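Local coordinates for protein FkbI (Streptomyces hygroscopicus, PDB 1R2J), which probably acts as an FAD-dependent acyl-ACP dehydrogenase in making the methoxymalonyl extender unit of the polyketide FK520, at residues E18-G23 with A336-K341. Numbering follows the deposited sequence.
Sequences EWDTSG and AYRDAK
Asp20, near the C-terminal end of helix 16-22, and Arg338 of helix 332-345 join two helices whose backbones stay well apart, the nearest CA atoms being those of Asp20 and Asp339 at 10.7 Å. The helices meet only through side chains and a water: the long Arg338 and the short Asp20 approach from opposite directions. The arginine chain bends at chi3, bringing the guanidinium edge to the carboxylate. Arg338 NH2 donates to Asp20 OD2 at 2.7 Å in a one-bond salt bridge that uses the syn lone pair of the oxygen. The bond is somewhat bent, 147° at the hydrogen, and OD2 lies a little out of the guanidinium plane. The two flat groups are nearly coplanar, 26° apart. Asp20 holds CG anti to its own backbone N (chi1 -166°), which sets the carboxylate against the arginine. The other carboxylate oxygen is not bonded directly to the arginine: a water donates to Asp20 OD1 at 2.6 Å. The same water donates to Asp339 OD1 and accepts from Arg338 NH1. It thus lies between two acidic groups whose OD1 atoms are 5.0 Å apart, and together with the guanidinium probably eases their repulsion. Arg187 adds a second salt bridge to Asp20 OD2, and Glu334, one turn earlier on helix 332-345, pairs with Arg338 NE. With an alanine at Asp20, Arg338 NH2 and Arg187 would probably lose their shared carboxylate, and the water one of its acceptors. Ser184 O accepts from Arg338 NH1, and Cys186 N donates to Asp339 OD1. The salt bridge and water join the short N-terminal-domain helix to the C-terminal helical domain of the acyl-CoA dehydrogenase fold, where Ala336 packs against helices 219-248 and 297-322.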
ATOM      1  N   GLU A  18      12.655 -15.890   1.200  1.00 26.73           N
ATOM      2  CA  GLU A  18      11.864 -17.093   0.936  1.00 28.06           C
ATOM      3  C   GLU A  18      10.392 -16.778   0.680  1.00 27.46           C
ATOM      4  O   GLU A  18       9.757 -17.404  -0.177  1.00 27.45           O
ATOM      5  CB  GLU A  18      11.980 -18.065   2.107  1.00 30.44           C
ATOM      6  CG  GLU A  18      11.525 -19.482   1.797  1.00 36.77           C
ATOM      7  CD  GLU A  18      10.014 -19.636   1.776  1.00 39.87           C
ATOM      8  OE1 GLU A  18       9.357 -19.228   2.758  1.00 42.67           O
ATOM      9  OE2 GLU A  18       9.484 -20.175   0.779  1.00 42.10           O
ATOM     10  N   TRP A  19       9.838 -15.826   1.428  1.00 25.60           N
ATOM     11  CA  TRP A  19       8.443 -15.459   1.222  1.00 26.69           C
ATOM     12  C   TRP A  19       8.285 -14.902  -0.183  1.00 26.67           C
ATOM     13  O   TRP A  19       7.305 -15.186  -0.869  1.00 25.55           O
ATOM     14  CB  TRP A  19       7.991 -14.405   2.235  1.00 27.80           C
ATOM     15  CG  TRP A  19       7.900 -14.916   3.644  1.00 29.56           C
ATOM     16  CD1 TRP A  19       7.853 -16.224   4.043  1.00 29.27           C
ATOM     17  CD2 TRP A  19       7.794 -14.128   4.836  1.00 29.44           C
ATOM     18  NE1 TRP A  19       7.719 -16.297   5.410  1.00 29.57           N
ATOM     19  CE2 TRP A  19       7.680 -15.027   5.922  1.00 29.97           C
ATOM     20  CE3 TRP A  19       7.779 -12.751   5.093  1.00 29.45           C
ATOM     21  CZ2 TRP A  19       7.555 -14.590   7.247  1.00 29.92           C
ATOM     22  CZ3 TRP A  19       7.652 -12.317   6.411  1.00 29.94           C
ATOM     23  CH2 TRP A  19       7.542 -13.238   7.471  1.00 29.31           C
ATOM     24  N   ASP A  20       9.274 -14.122  -0.607  1.00 26.32           N
ATOM     25  CA  ASP A  20       9.267 -13.500  -1.926  1.00 26.33           C
ATOM     26  C   ASP A  20       9.407 -14.504  -3.070  1.00 26.47           C
ATOM     27  O   ASP A  20       8.718 -14.392  -4.087  1.00 26.60           O
ATOM     28  CB  ASP A  20      10.388 -12.462  -2.014  1.00 27.19           C
ATOM     29  CG  ASP A  20      10.244 -11.546  -3.213  1.00 28.72           C
ATOM     30  OD1 ASP A  20       9.256 -10.787  -3.264  1.00 31.06           O
ATOM     31  OD2 ASP A  20      11.111 -11.586  -4.108  1.00 27.52           O
ATOM     32  N   THR A  21      10.296 -15.481  -2.909  1.00 26.63           N
ATOM     33  CA  THR A  21      10.500 -16.481  -3.949  1.00 28.21           C
ATOM     34  C   THR A  21       9.373 -17.507  -4.008  1.00 28.92           C
ATOM     35  O   THR A  21       9.093 -18.071  -5.068  1.00 29.04           O
ATOM     36  CB  THR A  21      11.845 -17.216  -3.772  1.00 28.93           C
ATOM     37  OG1 THR A  21      11.983 -17.654  -2.414  1.00 31.58           O
ATOM     38  CG2 THR A  21      13.010 -16.291  -4.132  1.00 28.85           C
ATOM     39  N   SER A  22       8.722 -17.744  -2.874  1.00 28.72           N
ATOM     40  CA  SER A  22       7.617 -18.692  -2.826  1.00 29.37           C
ATOM     41  C   SER A  22       6.330 -17.977  -3.224  1.00 29.62           C
ATOM     42  O   SER A  22       5.341 -18.611  -3.591  1.00 29.00           O
ATOM     43  CB  SER A  22       7.467 -19.274  -1.418  1.00 29.63           C
ATOM     44  OG  SER A  22       6.895 -18.323  -0.542  1.00 32.80           O
ATOM     45  N   GLY A  23       6.349 -16.650  -3.133  1.00 29.21           N
ATOM     46  CA  GLY A  23       5.190 -15.861  -3.504  1.00 29.76           C
ATOM     47  C   GLY A  23       4.054 -15.827  -2.501  1.00 29.41           C
ATOM     48  O   GLY A  23       2.902 -15.613  -2.885  1.00 29.32           O
ATOM     49  N   ALA A 336      14.032  -4.686  -3.708  1.00 18.42           N
ATOM     50  CA  ALA A 336      13.789  -3.244  -3.725  1.00 17.97           C
ATOM     51  C   ALA A 336      13.693  -2.759  -5.169  1.00 17.49           C
ATOM     52  O   ALA A 336      12.837  -1.948  -5.512  1.00 18.58           O
ATOM     53  CB  ALA A 336      14.926  -2.506  -3.010  1.00 16.99           C
ATOM     54  N   TYR A 337      14.587  -3.268  -6.012  1.00 17.62           N
ATOM     55  CA  TYR A 337      14.630  -2.883  -7.415  1.00 16.51           C
ATOM     56  C   TYR A 337      13.281  -3.160  -8.102  1.00 18.53           C
ATOM     57  O   TYR A 337      12.708  -2.271  -8.750  1.00 14.11           O
ATOM     58  CB  TYR A 337      15.775  -3.634  -8.107  1.00 18.32           C
ATOM     59  CG  TYR A 337      16.027  -3.219  -9.536  1.00 19.63           C
ATOM     60  CD1 TYR A 337      16.358  -1.897  -9.858  1.00 18.97           C
ATOM     61  CD2 TYR A 337      15.952  -4.149 -10.570  1.00 18.64           C
ATOM     62  CE1 TYR A 337      16.614  -1.515 -11.181  1.00 19.16           C
ATOM     63  CE2 TYR A 337      16.201  -3.776 -11.894  1.00 19.46           C
ATOM     64  CZ  TYR A 337      16.531  -2.461 -12.190  1.00 20.14           C
ATOM     65  OH  TYR A 337      16.761  -2.096 -13.495  1.00 21.34           O
ATOM     66  N   ARG A 338      12.771  -4.382  -7.943  1.00 18.19           N
ATOM     67  CA  ARG A 338      11.486  -4.761  -8.540  1.00 19.36           C
ATOM     68  C   ARG A 338      10.294  -4.113  -7.842  1.00 18.18           C
ATOM     69  O   ARG A 338       9.332  -3.706  -8.497  1.00 18.34           O
ATOM     70  CB  ARG A 338      11.292  -6.287  -8.510  1.00 19.36           C
ATOM     71  CG  ARG A 338      12.102  -7.059  -9.557  1.00 20.53           C
ATOM     72  CD  ARG A 338      11.821  -8.572  -9.503  1.00 17.85           C
ATOM     73  NE  ARG A 338      12.315  -9.192  -8.272  1.00 18.83           N
ATOM     74  CZ  ARG A 338      11.556  -9.529  -7.229  1.00 21.69           C
ATOM     75  NH1 ARG A 338      10.239  -9.323  -7.252  1.00 15.41           N
ATOM     76  NH2 ARG A 338      12.118 -10.049  -6.140  1.00 18.17           N
ATOM     77  N   ASP A 339      10.356  -4.026  -6.516  1.00 18.14           N
ATOM     78  CA  ASP A 339       9.258  -3.453  -5.742  1.00 18.23           C
ATOM     79  C   ASP A 339       9.079  -1.962  -5.982  1.00 17.21           C
ATOM     80  O   ASP A 339       7.958  -1.500  -6.148  1.00 18.83           O
ATOM     81  CB  ASP A 339       9.446  -3.700  -4.234  1.00 19.18           C
ATOM     82  CG  ASP A 339       9.442  -5.182  -3.869  1.00 19.67           C
ATOM     83  OD1 ASP A 339       9.000  -6.013  -4.690  1.00 19.28           O
ATOM     84  OD2 ASP A 339       9.872  -5.513  -2.743  1.00 21.07           O
ATOM     85  N   ALA A 340      10.185  -1.221  -6.002  1.00 14.62           N
ATOM     86  CA  ALA A 340      10.146   0.225  -6.203  1.00 15.48           C
ATOM     87  C   ALA A 340       9.592   0.591  -7.581  1.00 16.58           C
ATOM     88  O   ALA A 340       8.890   1.591  -7.731  1.00 15.35           O
ATOM     89  CB  ALA A 340      11.553   0.828  -6.016  1.00 13.68           C
ATOM     90  N   LYS A 341       9.914  -0.221  -8.581  1.00 18.01           N
ATOM     91  CA  LYS A 341       9.430   0.018  -9.932  1.00 17.24           C
ATOM     92  C   LYS A 341       7.899   0.033  -9.903  1.00 19.16           C
ATOM     93  O   LYS A 341       7.261   0.911 -10.488  1.00 18.46           O
ATOM     94  CB  LYS A 341       9.938  -1.085 -10.863  1.00 17.57           C
ATOM     95  CG  LYS A 341       9.463  -0.979 -12.305  1.00 19.33           C
ATOM     96  CD  LYS A 341       9.948   0.301 -12.969  1.00 20.81           C
ATOM     97  CE  LYS A 341       8.813   1.313 -13.109  1.00 23.36           C
ATOM     98  NZ  LYS A 341       9.303   2.575 -13.728  1.00 25.79           N
TER
HETATM   99  O   HOH W   1       8.734  -8.785  -4.835  1.00 19.32           O